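Local atomic coordinates of ORF 37 (Human herpesvirus 8 type M, PDB entry 3POV), a protein that cuts double- and single-stranded DNA as an endonuclease and exonuclease, helping to process branched viral DNA intermediates so that mature unit-length genomes are produced. Residues E201-D206 with L222-N227. Numbering follows the deposited sequence.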
loop_
_atom_site.group_PDB
_atom_site.type_symbol
_atom_site.label_atom_id
_atom_site.label_comp_id
_atom_site.label_asym_id
_atom_site.label_seq_id
_atom_site.Cartn_x
_atom_site.Cartn_y
_atom_site.Cartn_z
ATOM N N GLU A 201 -18.461 -9.090 11.868
ATOM C CA GLU A 201 -17.192 -8.914 12.562
ATOM C C GLU A 201 -16.808 -7.445 12.670
ATOM O O GLU A 201 -17.252 -6.615 11.873
ATOM C CB GLU A 201 -16.078 -9.674 11.840
ATOM C CG GLU A 201 -16.240 -11.180 11.834
ATOM C CD GLU A 201 -15.262 -11.851 10.897
ATOM O OE1 GLU A 201 -15.377 -11.632 9.674
ATOM O OE2 GLU A 201 -14.378 -12.592 11.373
ATOM N N THR A 202 -15.982 -7.136 13.662
ATOM C CA THR A 202 -15.420 -5.807 13.800
ATOM C C THR A 202 -14.237 -5.701 12.856
ATOM O O THR A 202 -13.346 -6.551 12.859
ATOM C CB THR A 202 -14.950 -5.530 15.239
ATOM O OG1 THR A 202 -13.861 -6.402 15.566
ATOM C CG2 THR A 202 -16.084 -5.749 16.224
ATOM N N ASN A 203 -14.239 -4.661 12.034
ATOM C CA ASN A 203 -13.179 -4.469 11.064
ATOM C C ASN A 203 -12.612 -3.067 11.184
ATOM O O ASN A 203 -13.144 -2.237 11.915
ATOM C CB ASN A 203 -13.712 -4.700 9.648
ATOM C CG ASN A 203 -14.646 -5.898 9.560
ATOM O OD1 ASN A 203 -14.273 -7.021 9.902
ATOM N ND2 ASN A 203 -15.867 -5.661 9.094
ATOM N N CYS A 204 -11.524 -2.809 10.471
ATOM C CA CYS A 204 -10.974 -1.466 10.394
ATOM C C CYS A 204 -10.851 -1.059 8.936
ATOM O O CYS A 204 -10.190 -1.736 8.145
ATOM C CB CYS A 204 -9.617 -1.379 11.102
ATOM S SG CYS A 204 -8.891 0.284 11.096
ATOM N N LEU A 205 -11.500 0.046 8.590
ATOM C CA LEU A 205 -11.553 0.522 7.212
ATOM C C LEU A 205 -10.536 1.634 6.965
ATOM O O LEU A 205 -10.251 1.982 5.817
ATOM C CB LEU A 205 -12.957 1.039 6.896
ATOM C CG LEU A 205 -14.132 0.102 7.202
ATOM C CD1 LEU A 205 -15.416 0.892 7.453
ATOM C CD2 LEU A 205 -14.334 -0.925 6.091
ATOM N N ASP A 206 -9.996 2.189 8.048
ATOM C CA ASP A 206 -9.119 3.354 7.960
ATOM C C ASP A 206 -7.769 3.165 8.646
ATOM O O ASP A 206 -7.694 3.010 9.865
ATOM C CB ASP A 206 -9.816 4.588 8.538
ATOM C CG ASP A 206 -11.002 5.025 7.709
ATOM O OD1 ASP A 206 -10.797 5.403 6.537
ATOM O OD2 ASP A 206 -12.137 4.992 8.228
ATOM N N LEU A 222 -2.408 0.423 5.148
ATOM C CA LEU A 222 -3.252 -0.713 4.816
ATOM C C LEU A 222 -4.607 -0.216 4.337
ATOM O O LEU A 222 -5.034 0.880 4.701
ATOM C CB LEU A 222 -3.434 -1.608 6.039
ATOM C CG LEU A 222 -2.151 -2.074 6.723
ATOM C CD1 LEU A 222 -2.466 -2.773 8.035
ATOM C CD2 LEU A 222 -1.355 -2.981 5.802
ATOM N N ASP A 223 -5.282 -1.029 3.528
ATOM C CA ASP A 223 -6.591 -0.670 2.989
ATOM C C ASP A 223 -7.724 -1.106 3.899
ATOM O O ASP A 223 -8.615 -0.323 4.210
ATOM C CB ASP A 223 -6.793 -1.296 1.610
ATOM C CG ASP A 223 -5.887 -0.703 0.567
ATOM O OD1 ASP A 223 -5.747 0.540 0.532
ATOM O OD2 ASP A 223 -5.314 -1.480 -0.221
ATOM N N PHE A 224 -7.689 -2.364 4.317
ATOM C CA PHE A 224 -8.800 -2.935 5.060
ATOM C C PHE A 224 -8.335 -4.111 5.908
ATOM O O PHE A 224 -7.456 -4.866 5.506
ATOM C CB PHE A 224 -9.909 -3.370 4.084
ATOM C CG PHE A 224 -11.043 -4.112 4.737
ATOM C CD1 PHE A 224 -12.050 -3.428 5.391
ATOM C CD2 PHE A 224 -11.106 -5.494 4.693
ATOM C CE1 PHE A 224 -13.098 -4.113 5.997
ATOM C CE2 PHE A 224 -12.148 -6.182 5.293
ATOM C CZ PHE A 224 -13.146 -5.492 5.945
ATOM N N ALA A 225 -8.924 -4.260 7.086
ATOM C CA ALA A 225 -8.646 -5.425 7.918
ATOM C C ALA A 225 -9.912 -5.970 8.576
ATOM O O ALA A 225 -10.707 -5.216 9.136
ATOM C CB ALA A 225 -7.599 -5.096 8.964
ATOM N N ALA A 226 -10.091 -7.283 8.506
ATOM C CA ALA A 226 -11.258 -7.926 9.103
ATOM C C ALA A 226 -10.922 -8.635 10.411
ATOM O O ALA A 226 -9.835 -9.195 10.570
ATOM C CB ALA A 226 -11.894 -8.902 8.120
ATOM N N ASN A 227 -11.869 -8.600 11.344
ATOM C CA ASN A 227 -11.753 -9.318 12.608
ATOM C C ASN A 227 -10.559 -8.866 13.445
ATOM O O ASN A 227 -9.640 -9.643 13.707
ATOM C CB ASN A 227 -11.694 -10.826 12.360
ATOM C CG ASN A 227 -12.020 -11.632 13.600
ATOM O OD1 ASN A 227 -12.997 -11.353 14.299
ATOM N ND2 ASN A 227 -11.211 -12.647 13.874
HETATM O O HOH W 1 -7.433 2.665 5.023
#
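Asn203 touches four consecutive residues, Phe224 to Asn227. Its CB lies 3.1 Å from Ala225 O and also packs against Phe224, 3.7 Å from CE1, in an approach oblique to the ring. With CG set beside the backbone N (chi1 -42°), the amide spans the gap: CG sits near Phe224 CZ, the amide plane 52° from the ring plane, and OD1 uses an in-plane lone pair to accept a hydrogen bond from Asn227 N at 3.2 Å. ND2 turns to His198 O, so a side chain that both donates and accepts suits this place. The small Ala226 lets OD1 settle close by, 3.5 Å from its CB.

Beside it, Cys204 and Ala225 form an antiparallel hydrogen-bonded pair, Cys204 N to Ala225 O at 2.9 Å and Ala225 N to Cys204 O at 3.0 Å. The short strand 203-204 is an outermost strand of the mixed sheet of the PD-(D/E)XK nuclease core, in which 224-226 also pairs with the strand 243-250. The side chain of Asp223, just ahead of 224-226, leaves its backbone on the side away from 201-206; Asp223 binds magnesium with Glu246 and Ile247.

Phe224 has its CG anti to the backbone N (chi1 174°), and its ring packs against helix 181-197, touching Leu193 and Ala194, which suit a large apolar group. Leu205 runs alongside, its CD2 meeting the ring edge 3.4 Å from CE1. Farther along, a water bridges Leu205 O and Leu222 O, while Lys190 NZ binds the carbonyl oxygens of both Leu205 and Asp223.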